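PDB 1L1E: cyclopropane mycolic acid synthase 3 from Mycobacterium tuberculosis, which probably converts a double bond at the proximal position of alpha mycolic acids into a cyclopropane ring, drawing the methylene group from S-adenosyl-L-methionine. Local coordinates for residues A[92-96]-A[97-101]; A[261-264]-A[265-269]; A[211-214]-A[215-219]; A[78-81]-A[82-86]. One frame throughout, in Å; residues are numbered along the deposited sequence.

Contact 1. Residues A[92-96]-A[97-101]. With SAH (S-adenosyl-L-homocysteine), chain D.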
loop_
_atom_site.group_PDB
_atom_site.type_symbol
_atom_site.label_atom_id
_atom_site.label_comp_id
_atom_site.label_asym_id
_atom_site.label_seq_id
_atom_site.Cartn_x
_atom_site.Cartn_y
_atom_site.Cartn_z
ATOM N N GLY A 92 -5.685 -5.637 -12.129
ATOM C CA GLY A 92 -4.975 -5.670 -10.871
ATOM C C GLY A 92 -4.235 -6.972 -10.646
ATOM O O GLY A 92 -4.730 -8.050 -10.984
ATOM N N LEU A 93 -3.042 -6.867 -10.077
ATOM C CA LEU A 93 -2.245 -8.045 -9.777
ATOM C C LEU A 93 -2.164 -8.178 -8.275
ATOM O O LEU A 93 -2.073 -7.174 -7.558
ATOM C CB LEU A 93 -0.833 -7.903 -10.337
ATOM C CG LEU A 93 -0.766 -7.326 -11.742
ATOM C CD1 LEU A 93 0.687 -7.156 -12.171
ATOM C CD2 LEU A 93 -1.524 -8.243 -12.680
ATOM N N THR A 94 -2.221 -9.423 -7.811
ATOM C CA THR A 94 -2.120 -9.749 -6.399
ATOM C C THR A 94 -1.527 -11.151 -6.269
ATOM O O THR A 94 -1.625 -11.956 -7.202
ATOM C CB THR A 94 -3.504 -9.741 -5.704
ATOM O OG1 THR A 94 -3.377 -10.331 -4.404
ATOM C CG2 THR A 94 -4.540 -10.537 -6.523
ATOM N N LEU A 95 -0.903 -11.420 -5.122
ATOM C CA LEU A 95 -0.315 -12.725 -4.815
ATOM C C LEU A 95 -1.241 -13.473 -3.863
ATOM O O LEU A 95 -0.951 -14.597 -3.456
ATOM C CB LEU A 95 1.050 -12.558 -4.131
ATOM C CG LEU A 95 2.202 -11.926 -4.911
ATOM C CD1 LEU A 95 3.473 -11.926 -4.056
ATOM C CD2 LEU A 95 2.441 -12.717 -6.185
ATOM N N SER A 96 -2.361 -12.846 -3.515
ATOM C CA SER A 96 -3.303 -13.438 -2.580
ATOM C C SER A 96 -4.507 -14.122 -3.204
ATOM O O SER A 96 -5.298 -13.500 -3.910
ATOM C CB SER A 96 -3.804 -12.376 -1.589
ATOM O OG SER A 96 -4.937 -12.868 -0.891
ATOM N N GLU A 97 -4.635 -15.412 -2.912
ATOM C CA GLU A 97 -5.733 -16.220 -3.407
ATOM C C GLU A 97 -7.084 -15.653 -3.009
ATOM O O GLU A 97 -7.991 -15.537 -3.834
ATOM C CB GLU A 97 -5.608 -17.639 -2.859
ATOM C CG GLU A 97 -4.777 -18.523 -3.725
ATOM C CD GLU A 97 -5.450 -18.748 -5.050
ATOM O OE1 GLU A 97 -5.747 -17.755 -5.744
ATOM O OE2 GLU A 97 -5.695 -19.920 -5.392
ATOM N N ASN A 98 -7.204 -15.306 -1.734
ATOM C CA ASN A 98 -8.448 -14.764 -1.205
ATOM C C ASN A 98 -8.848 -13.445 -1.875
ATOM O O ASN A 98 -10.030 -13.209 -2.133
ATOM C CB ASN A 98 -8.328 -14.562 0.308
ATOM C CG ASN A 98 -9.575 -13.928 0.913
ATOM O OD1 ASN A 98 -9.663 -12.703 1.063
ATOM N ND2 ASN A 98 -10.558 -14.764 1.250
ATOM N N GLN A 99 -7.866 -12.589 -2.137
ATOM C CA GLN A 99 -8.120 -11.291 -2.765
ATOM C C GLN A 99 -8.506 -11.433 -4.230
ATOM O O GLN A 99 -9.438 -10.774 -4.699
ATOM C CB GLN A 99 -6.885 -10.390 -2.629
ATOM C CG GLN A 99 -6.541 -10.062 -1.173
ATOM C CD GLN A 99 -5.257 -9.254 -1.002
ATOM O OE1 GLN A 99 -4.953 -8.790 0.097
ATOM N NE2 GLN A 99 -4.506 -9.092 -2.076
ATOM N N ALA A 100 -7.796 -12.290 -4.958
ATOM C CA ALA A 100 -8.107 -12.481 -6.373
ATOM C C ALA A 100 -9.559 -12.928 -6.525
ATOM O O ALA A 100 -10.308 -12.366 -7.314
ATOM C CB ALA A 100 -7.169 -13.504 -6.993
ATOM N N GLY A 101 -9.953 -13.938 -5.763
ATOM C CA GLY A 101 -11.321 -14.409 -5.843
ATOM C C GLY A 101 -12.294 -13.318 -5.432
ATOM O O GLY A 101 -13.297 -13.101 -6.109
HETATM N N SAH D . -2.960 -1.939 -2.398
HETATM C CA SAH D . -3.944 -2.555 -1.506
HETATM C CB SAH D . -3.336 -3.778 -0.784
HETATM C CG SAH D . -2.056 -3.532 0.021
HETATM S SD SAH D . -1.418 -5.006 0.832
HETATM C C SAH D . -4.437 -1.542 -0.459
HETATM O O SAH D . -3.991 -0.392 -0.509
HETATM O OXT SAH D . -5.236 -1.921 0.410
HETATM C "C5'" SAH D . -0.125 -5.523 -0.348
HETATM C "C4'" SAH D . -0.645 -6.039 -1.695
HETATM O "O4'" SAH D . 0.417 -6.176 -2.683
HETATM C "C3'" SAH D . -1.285 -7.422 -1.608
HETATM O "O3'" SAH D . -2.410 -7.439 -2.516
HETATM C "C2'" SAH D . -0.189 -8.345 -2.067
HETATM O "O2'" SAH D . -0.693 -9.626 -2.456
HETATM C "C1'" SAH D . 0.410 -7.540 -3.180
HETATM N N9 SAH D . 1.773 -7.954 -3.579
HETATM C C8 SAH D . 2.888 -8.182 -2.838
HETATM N N7 SAH D . 3.960 -8.530 -3.471
HETATM C C5 SAH D . 3.536 -8.542 -4.795
HETATM C C6 SAH D . 4.188 -8.832 -6.037
HETATM N N6 SAH D . 5.482 -9.179 -6.119
HETATM N N1 SAH D . 3.439 -8.745 -7.196
HETATM C C2 SAH D . 2.132 -8.391 -7.122
HETATM N N3 SAH D . 1.417 -8.094 -6.017
HETATM C C4 SAH D . 2.187 -8.192 -4.876
#

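Contact 2. Residues A[261-264]-A[265-269]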
loop_
_atom_site.group_PDB
_atom_site.type_symbol
_atom_site.label_atom_id
_atom_site.label_comp_id
_atom_site.label_asym_id
_atom_site.label_seq_id
_atom_site.Cartn_x
_atom_site.Cartn_y
_atom_site.Cartn_z
ATOM N N ARG A 261 -0.009 -10.860 18.194
ATOM C CA ARG A 261 0.950 -10.582 17.134
ATOM C C ARG A 261 0.562 -9.285 16.423
ATOM O O ARG A 261 1.383 -8.378 16.253
ATOM C CB ARG A 261 0.971 -11.753 16.145
ATOM C CG ARG A 261 1.850 -11.559 14.920
ATOM C CD ARG A 261 1.956 -12.861 14.136
ATOM N NE ARG A 261 2.575 -12.683 12.825
ATOM C CZ ARG A 261 2.873 -13.682 11.999
ATOM N NH1 ARG A 261 2.611 -14.935 12.352
ATOM N NH2 ARG A 261 3.426 -13.432 10.818
ATOM N N TYR A 262 -0.698 -9.187 16.020
ATOM C CA TYR A 262 -1.151 -7.989 15.334
ATOM C C TYR A 262 -1.269 -6.759 16.220
ATOM O O TYR A 262 -0.898 -5.661 15.796
ATOM C CB TYR A 262 -2.463 -8.256 14.593
ATOM C CG TYR A 262 -2.192 -8.768 13.199
ATOM C CD1 TYR A 262 -1.782 -10.085 12.986
ATOM C CD2 TYR A 262 -2.242 -7.906 12.099
ATOM C CE1 TYR A 262 -1.421 -10.529 11.712
ATOM C CE2 TYR A 262 -1.883 -8.338 10.824
ATOM C CZ TYR A 262 -1.474 -9.651 10.640
ATOM O OH TYR A 262 -1.120 -10.087 9.386
ATOM N N MET A 263 -1.775 -6.922 17.438
ATOM C CA MET A 263 -1.883 -5.771 18.339
ATOM C C MET A 263 -0.501 -5.166 18.566
ATOM O O MET A 263 -0.350 -3.943 18.586
ATOM C CB MET A 263 -2.480 -6.174 19.684
ATOM C CG MET A 263 -3.989 -6.345 19.688
ATOM S SD MET A 263 -4.887 -4.913 19.055
ATOM C CE MET A 263 -4.527 -3.640 20.322
ATOM N N LYS A 264 0.500 -6.030 18.737
ATOM C CA LYS A 264 1.886 -5.600 18.961
ATOM C C LYS A 264 2.405 -4.841 17.751
ATOM O O LYS A 264 3.176 -3.886 17.871
ATOM C CB LYS A 264 2.778 -6.821 19.218
ATOM C CG LYS A 264 4.281 -6.566 19.174
ATOM C CD LYS A 264 5.048 -7.863 19.451
ATOM C CE LYS A 264 6.525 -7.770 19.064
ATOM N NZ LYS A 264 7.324 -6.838 19.910
ATOM N N TYR A 265 1.982 -5.291 16.579
ATOM C CA TYR A 265 2.389 -4.672 15.331
ATOM C C TYR A 265 1.748 -3.298 15.178
ATOM O O TYR A 265 2.432 -2.302 14.940
ATOM C CB TYR A 265 2.007 -5.603 14.176
ATOM C CG TYR A 265 1.700 -4.950 12.848
ATOM C CD1 TYR A 265 2.639 -4.154 12.192
ATOM C CD2 TYR A 265 0.481 -5.189 12.211
ATOM C CE1 TYR A 265 2.368 -3.616 10.930
ATOM C CE2 TYR A 265 0.203 -4.662 10.956
ATOM C CZ TYR A 265 1.145 -3.880 10.320
ATOM O OH TYR A 265 0.862 -3.375 9.072
ATOM N N LEU A 266 0.433 -3.245 15.353
ATOM C CA LEU A 266 -0.293 -1.998 15.189
ATOM C C LEU A 266 0.086 -0.924 16.203
ATOM O O LEU A 266 0.379 0.215 15.825
ATOM C CB LEU A 266 -1.800 -2.272 15.243
ATOM C CG LEU A 266 -2.319 -3.326 14.254
ATOM C CD1 LEU A 266 -3.767 -3.600 14.561
ATOM C CD2 LEU A 266 -2.143 -2.871 12.809
ATOM N N THR A 267 0.086 -1.277 17.486
ATOM C CA THR A 267 0.421 -0.307 18.522
ATOM C C THR A 267 1.878 0.122 18.438
ATOM O O THR A 267 2.194 1.298 18.612
ATOM C CB THR A 267 0.137 -0.866 19.929
ATOM O OG1 THR A 267 -1.251 -1.207 20.032
ATOM C CG2 THR A 267 0.453 0.186 20.993
ATOM N N GLY A 268 2.764 -0.828 18.159
ATOM C CA GLY A 268 4.177 -0.511 18.059
ATOM C C GLY A 268 4.537 0.374 16.880
ATOM O O GLY A 268 5.344 1.289 17.014
ATOM N N CYS A 269 3.959 0.105 15.714
ATOM C CA CYS A 269 4.255 0.918 14.540
ATOM C C CYS A 269 3.619 2.301 14.659
ATOM O O CYS A 269 4.142 3.281 14.125
ATOM C CB CYS A 269 3.776 0.227 13.261
ATOM S SG CYS A 269 4.815 -1.166 12.711
#

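Contact 3. Residues A[211-214]-A[215-219]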
loop_
_atom_site.group_PDB
_atom_site.type_symbol
_atom_site.label_atom_id
_atom_site.label_comp_id
_atom_site.label_asym_id
_atom_site.label_seq_id
_atom_site.Cartn_x
_atom_site.Cartn_y
_atom_site.Cartn_z
ATOM N N VAL A 211 14.875 4.662 -3.403
ATOM C CA VAL A 211 13.737 4.730 -4.316
ATOM C C VAL A 211 14.182 5.561 -5.514
ATOM O O VAL A 211 14.071 5.133 -6.668
ATOM C CB VAL A 211 12.521 5.413 -3.664
ATOM C CG1 VAL A 211 11.424 5.613 -4.709
ATOM C CG2 VAL A 211 12.018 4.582 -2.501
ATOM N N HIS A 212 14.690 6.757 -5.223
ATOM C CA HIS A 212 15.180 7.666 -6.251
ATOM C C HIS A 212 16.227 6.965 -7.107
ATOM O O HIS A 212 16.234 7.091 -8.331
ATOM C CB HIS A 212 15.811 8.893 -5.599
ATOM C CG HIS A 212 14.835 9.979 -5.279
ATOM N ND1 HIS A 212 14.508 10.971 -6.177
ATOM C CD2 HIS A 212 14.100 10.219 -4.166
ATOM C CE1 HIS A 212 13.615 11.779 -5.630
ATOM N NE2 HIS A 212 13.351 11.343 -4.410
ATOM N N GLU A 213 17.109 6.232 -6.440
ATOM C CA GLU A 213 18.190 5.509 -7.103
ATOM C C GLU A 213 17.713 4.629 -8.248
ATOM O O GLU A 213 18.074 4.858 -9.400
ATOM C CB GLU A 213 18.934 4.631 -6.095
ATOM C CG GLU A 213 20.136 3.902 -6.679
ATOM C CD GLU A 213 20.617 2.746 -5.818
ATOM O OE1 GLU A 213 21.632 2.122 -6.194
ATOM O OE2 GLU A 213 19.989 2.452 -4.775
ATOM N N TYR A 214 16.910 3.622 -7.920
ATOM C CA TYR A 214 16.415 2.679 -8.915
ATOM C C TYR A 214 15.379 3.199 -9.885
ATOM O O TYR A 214 15.320 2.746 -11.023
ATOM C CB TYR A 214 15.859 1.430 -8.237
ATOM C CG TYR A 214 16.927 0.574 -7.620
ATOM C CD1 TYR A 214 17.454 0.879 -6.366
ATOM C CD2 TYR A 214 17.430 -0.535 -8.301
ATOM C CE1 TYR A 214 18.449 0.098 -5.805
ATOM C CE2 TYR A 214 18.425 -1.318 -7.749
ATOM C CZ TYR A 214 18.931 -1.001 -6.501
ATOM O OH TYR A 214 19.903 -1.790 -5.943
ATOM N N ALA A 215 14.549 4.134 -9.444
ATOM C CA ALA A 215 13.529 4.676 -10.322
ATOM C C ALA A 215 14.211 5.435 -11.452
ATOM O O ALA A 215 13.990 5.152 -12.634
ATOM C CB ALA A 215 12.599 5.606 -9.543
ATOM N N GLU A 216 15.054 6.388 -11.075
ATOM C CA GLU A 216 15.770 7.212 -12.040
ATOM C C GLU A 216 16.708 6.433 -12.956
ATOM O O GLU A 216 16.955 6.849 -14.082
ATOM C CB GLU A 216 16.564 8.288 -11.309
ATOM C CG GLU A 216 15.711 9.377 -10.704
ATOM C CD GLU A 216 16.496 10.243 -9.739
ATOM O OE1 GLU A 216 17.692 10.490 -10.006
ATOM O OE2 GLU A 216 15.913 10.685 -8.723
ATOM N N LYS A 217 17.228 5.309 -12.480
ATOM C CA LYS A 217 18.148 4.514 -13.293
ATOM C C LYS A 217 17.500 3.746 -14.444
ATOM O O LYS A 217 18.198 3.108 -15.235
ATOM C CB LYS A 217 18.942 3.555 -12.404
ATOM C CG LYS A 217 20.089 4.233 -11.657
ATOM C CD LYS A 217 20.747 3.283 -10.670
ATOM C CE LYS A 217 21.935 3.938 -9.978
ATOM N NZ LYS A 217 22.505 3.059 -8.918
ATOM N N VAL A 218 16.173 3.791 -14.540
ATOM C CA VAL A 218 15.497 3.116 -15.640
ATOM C C VAL A 218 14.875 4.168 -16.551
ATOM O O VAL A 218 14.281 3.842 -17.572
ATOM C CB VAL A 218 14.408 2.113 -15.160
ATOM C CG1 VAL A 218 15.030 1.094 -14.225
ATOM C CG2 VAL A 218 13.252 2.845 -14.482
ATOM N N GLY A 219 15.027 5.437 -16.175
ATOM C CA GLY A 219 14.487 6.515 -16.983
ATOM C C GLY A 219 13.410 7.358 -16.314
ATOM O O GLY A 219 13.014 8.392 -16.847
#

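Contact 4. Residues A[78-81]-A[82-86]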
loop_
_atom_site.group_PDB
_atom_site.type_symbol
_atom_site.label_atom_id
_atom_site.label_comp_id
_atom_site.label_asym_id
_atom_site.label_seq_id
_atom_site.Cartn_x
_atom_site.Cartn_y
_atom_site.Cartn_z
ATOM N N THR A 78 -9.455 0.281 -4.717
ATOM C CA THR A 78 -8.847 1.278 -5.593
ATOM C C THR A 78 -9.355 1.130 -7.027
ATOM O O THR A 78 -9.725 2.110 -7.679
ATOM C CB THR A 78 -7.295 1.170 -5.584
ATOM O OG1 THR A 78 -6.801 1.318 -4.244
ATOM C CG2 THR A 78 -6.679 2.254 -6.459
ATOM N N MET A 79 -9.369 -0.099 -7.527
ATOM C CA MET A 79 -9.840 -0.319 -8.879
ATOM C C MET A 79 -11.337 -0.020 -8.970
ATOM O O MET A 79 -11.795 0.523 -9.971
ATOM C CB MET A 79 -9.553 -1.751 -9.329
ATOM C CG MET A 79 -8.067 -2.056 -9.492
ATOM S SD MET A 79 -7.772 -3.659 -10.277
ATOM C CE MET A 79 -8.067 -4.729 -8.920
ATOM N N ARG A 80 -12.102 -0.368 -7.938
ATOM C CA ARG A 80 -13.530 -0.073 -7.994
ATOM C C ARG A 80 -13.727 1.437 -8.089
ATOM O O ARG A 80 -14.535 1.913 -8.878
ATOM C CB ARG A 80 -14.272 -0.589 -6.759
ATOM C CG ARG A 80 -15.776 -0.456 -6.938
ATOM C CD ARG A 80 -16.551 -0.419 -5.644
ATOM N NE ARG A 80 -17.967 -0.255 -5.952
ATOM C CZ ARG A 80 -18.759 -1.246 -6.347
ATOM N NH1 ARG A 80 -18.273 -2.475 -6.466
ATOM N NH2 ARG A 80 -20.028 -1.004 -6.653
ATOM N N ARG A 81 -12.986 2.188 -7.277
ATOM C CA ARG A 81 -13.084 3.638 -7.304
ATOM C C ARG A 81 -12.684 4.164 -8.688
ATOM O O ARG A 81 -13.379 5.007 -9.264
ATOM C CB ARG A 81 -12.177 4.261 -6.233
ATOM C CG ARG A 81 -12.296 5.787 -6.119
ATOM C CD ARG A 81 -13.648 6.210 -5.535
ATOM N NE ARG A 81 -13.620 7.598 -5.095
ATOM C CZ ARG A 81 -14.613 8.223 -4.465
ATOM N NH1 ARG A 81 -15.748 7.589 -4.185
ATOM N NH2 ARG A 81 -14.464 9.490 -4.108
ATOM N N ALA A 82 -11.566 3.677 -9.218
ATOM C CA ALA A 82 -11.099 4.111 -10.540
ATOM C C ALA A 82 -12.191 3.966 -11.603
ATOM O O ALA A 82 -12.369 4.845 -12.454
ATOM C CB ALA A 82 -9.865 3.308 -10.957
ATOM N N ILE A 83 -12.913 2.852 -11.557
ATOM C CA ILE A 83 -13.979 2.604 -12.529
ATOM C C ILE A 83 -15.132 3.580 -12.333
ATOM O O ILE A 83 -15.493 4.319 -13.245
ATOM C CB ILE A 83 -14.559 1.173 -12.394
ATOM C CG1 ILE A 83 -13.478 0.129 -12.678
ATOM C CG2 ILE A 83 -15.739 1.003 -13.361
ATOM C CD1 ILE A 83 -13.955 -1.307 -12.547
ATOM N N GLU A 84 -15.685 3.585 -11.127
ATOM C CA GLU A 84 -16.832 4.432 -10.786
ATOM C C GLU A 84 -16.628 5.939 -10.813
ATOM O O GLU A 84 -17.457 6.665 -11.369
ATOM C CB GLU A 84 -17.386 4.025 -9.423
ATOM C CG GLU A 84 -17.999 2.644 -9.397
ATOM C CD GLU A 84 -18.532 2.278 -8.029
ATOM O OE1 GLU A 84 -19.086 1.164 -7.889
ATOM O OE2 GLU A 84 -18.399 3.106 -7.094
ATOM N N LYS A 85 -15.547 6.429 -10.211
ATOM C CA LYS A 85 -15.314 7.868 -10.199
ATOM C C LYS A 85 -14.546 8.412 -11.393
ATOM O O LYS A 85 -14.829 9.512 -11.863
ATOM C CB LYS A 85 -14.587 8.306 -8.913
ATOM C CG LYS A 85 -14.293 9.806 -8.894
ATOM C CD LYS A 85 -13.640 10.291 -7.603
ATOM C CE LYS A 85 -13.294 11.774 -7.729
ATOM N NZ LYS A 85 -12.998 12.406 -6.414
ATOM N N TYR A 86 -13.570 7.656 -11.889
ATOM C CA TYR A 86 -12.778 8.147 -13.006
ATOM C C TYR A 86 -13.124 7.513 -14.352
ATOM O O TYR A 86 -12.610 7.924 -15.384
ATOM C CB TYR A 86 -11.287 7.976 -12.686
ATOM C CG TYR A 86 -10.886 8.647 -11.377
ATOM C CD1 TYR A 86 -11.147 8.033 -10.146
ATOM C CD2 TYR A 86 -10.285 9.906 -11.369
ATOM C CE1 TYR A 86 -10.818 8.662 -8.938
ATOM C CE2 TYR A 86 -9.952 10.548 -10.160
ATOM C CZ TYR A 86 -10.223 9.917 -8.959
ATOM O OH TYR A 86 -9.899 10.539 -7.775
#

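Contact 1. Residues A[92-96]-A[97-101]
Glu97 opens helix 97-109 directly after Ser96, and its CB packs against the carbonyl carbon of that residue while the rest of the acidic chain bends away. Asn98, next along the helix, brings its CB over Ser96 OG, and Asn98 OD1 accepts a hydrogen bond from Trp75 NE1. Gln99 contributes both backbone and side chain. Gln99 N donates to Ser96 OG at 3.2 Å, the bond that makes Ser96 the N-cap; with OG anti to its own backbone N (chi1 166°), the hydroxyl is turned toward Gln99 N. Beyond CG the glutamine chain runs extended, Gln99 CD passing 3.5 Å from Ser96 CB, and carries the amide to the cofactor ribose. There Gln99 NE2 donates to O3' of S-adenosyl-L-homocysteine at 2.7 Å and makes a weak, bent bond of 2.9 Å to Thr94 OG1. Thr94 OG1 also accepts from Ser96 N at 2.9 Å, an ST turn that shapes the exit from the strand. Ala100 closes the first helical turn: Ala100 N donates to Ser96 O at 3.0 Å, and its methyl rests on Thr94 CG2. On the cofactor side, Leu95 N reaches O2' of the ribose at 3.2 Å, and Leu95 CD1 lies against the adenine. A weak hydrogen bond also joins Thr94 OG1 and O2'. The ribose thus takes the Leu95 N-H at O2' and the Gln99 amide at O3', and because Thr94 OG1 links turn, amide and ribose, forming the N-cap and holding the cofactor are parts of one polar network.

Contact 2. Residues A[261-264]-A[265-269]
Tyr265 meets Tyr262 one turn earlier in helix 256-274, and its side chain can be traced outward from the backbone. Tyr265 CB sits 3.3 Å from Tyr262 O and a little farther from Arg261 O, the carbonyl that accepts Tyr265 N at 3.2 Å. CG is about 30° from exactly anti to the backbone N (chi1 151°), which sets the ring beside that of Tyr262, the two side chains pointing the same way. At the ring, Tyr265 CD2 approaches Tyr262 CD2 to 3.8 Å. The planes are nearly perpendicular, at 86°, and the centroids lie 5.8 Å apart: an offset edge-to-face pair in which the edge of Tyr265 is turned toward the face of Tyr262. Farther along the helix, Leu266 CG rests 3.1 Å from Tyr262 O, which accepts Leu266 N. Met263 O receives Thr267 N at 2.9 Å and, weakly, Thr267 OG1 as well, so the hydroxyl folds back on its own helix. Tyr265 packs on Ile195 and Ile199 of helix 189-199, on Tyr232 of helix 229-245 and on Tyr33, whose backbone N bonds the S-adenosyl-L-homocysteine. Cys269, the probable active-site residue one turn on, likewise lies between these two helices, against Phe191, Ile195 and Leu236.

Contact 3. Residues A[211-214]-A[215-219]
The last turn of helix 208-216 ends in a Schellman motif, and two side-chain pairs, His212 with Glu216 and Glu213 with Lys217, each span one turn of it. His212 ND1 donates to Glu216 OE2 at 2.9 Å with an N-H...O angle of 161°. The carboxylate oxygen lies in the imidazole plane, at the ring edge, and is met nearly along its C-O axis; the ring and carboxylate planes stand 86° apart. Both residues of this pair lie against Val222 of strand 221-227. Glu216 CB and CG also pass close over His212 O, which accepts Glu216 N at 3.1 Å. In the second pair, a salt bridge, Lys217 NZ meets Glu213 OE1 at 3.0 Å, on the oxygen's anti lone pair, the one away from OE2. The lysine chain is extended beyond CG, and Lys217 CG is 3.1 Å from Glu213 O. Ala215 CB is 3.3 Å from Val211 O, and the residue packs on Leu285 of strand 279-286 and on Phe151 of helix 147-157. Val218 CG1 comes to 3.6 Å from Tyr214 O as the chain turns. Gly219, at phi 117°, ends the type I turn that starts at Glu216. Its N bonds back to Glu216 O, and Val218 N to Ala215 O, the Schellman way of ending a helix, here ahead of edge strand 221-227.

Contact 4. Residues A[78-81]-A[82-86]
Arg81 lays its guanidinium across Lys85, one turn on, so that Lys85 CB lies over one face and Lys85 CD is 3.7 Å from Arg81 NH2. Its CG is anti to the backbone N (chi1 -176°), but a bend at the next bond (chi2 70°) swings the group into this position. The two cationic ends also come near each other, Arg81 NH2 and Lys85 NZ being 4.0 Å apart; Asp54 probably eases this, through a salt bridge to Arg81 NH2 and a weak, long ion pair with Lys85 NZ. Arg80 is built differently, extended from CG to NE, and the extended chain of Glu84 crosses it at a slant. The two form an ion pair between Arg80 NE and Glu84 OE1, but OE1 is modelled too close to the guanidinium, so the detail of the approach is doubtful. Tyr86 brings its ring edge to Arg81 O, with Tyr86 CD1 at 3.9 Å, and Lys85 CG lies above one face of the ring, toward the rim. Elsewhere on the helix, Ile83 CG1 sits 3.2 Å from Met79 O, which also accepts Ile83 N. Helix 77-86 rests on strand 67-71 through Thr78, Met79 and Ala82, between helix 97-109, reached by Met79 and Arg80, and helix 45-58, reached by Thr78, Arg81 and Tyr86.

In the fold
Contacts 1 and 4 belong to successive beta-alpha-beta units of the methyltransferase sheet and touch where Met79 SD packs on Gly92 N. Contact 1 sits at the strand end facing the cofactor and relies on caps and neutral hydrogen bonds, whereas contact 4 pairs a buried face against the sheet with charged residues outside. Contact 3 shares that two-sided character, with an ion pair on the surface, a histidine-carboxylate bond beside strand 221-227, and Ala215 and Val211 inward, but lies toward the other edge of the sheet, by strands 279-286 and 221-227. Contact 2 stands apart among helices 189-199 and 229-245, away from the sheet, about 31 Å from contact 4 between centres, and its chemistry is mainly aromatic and apolar.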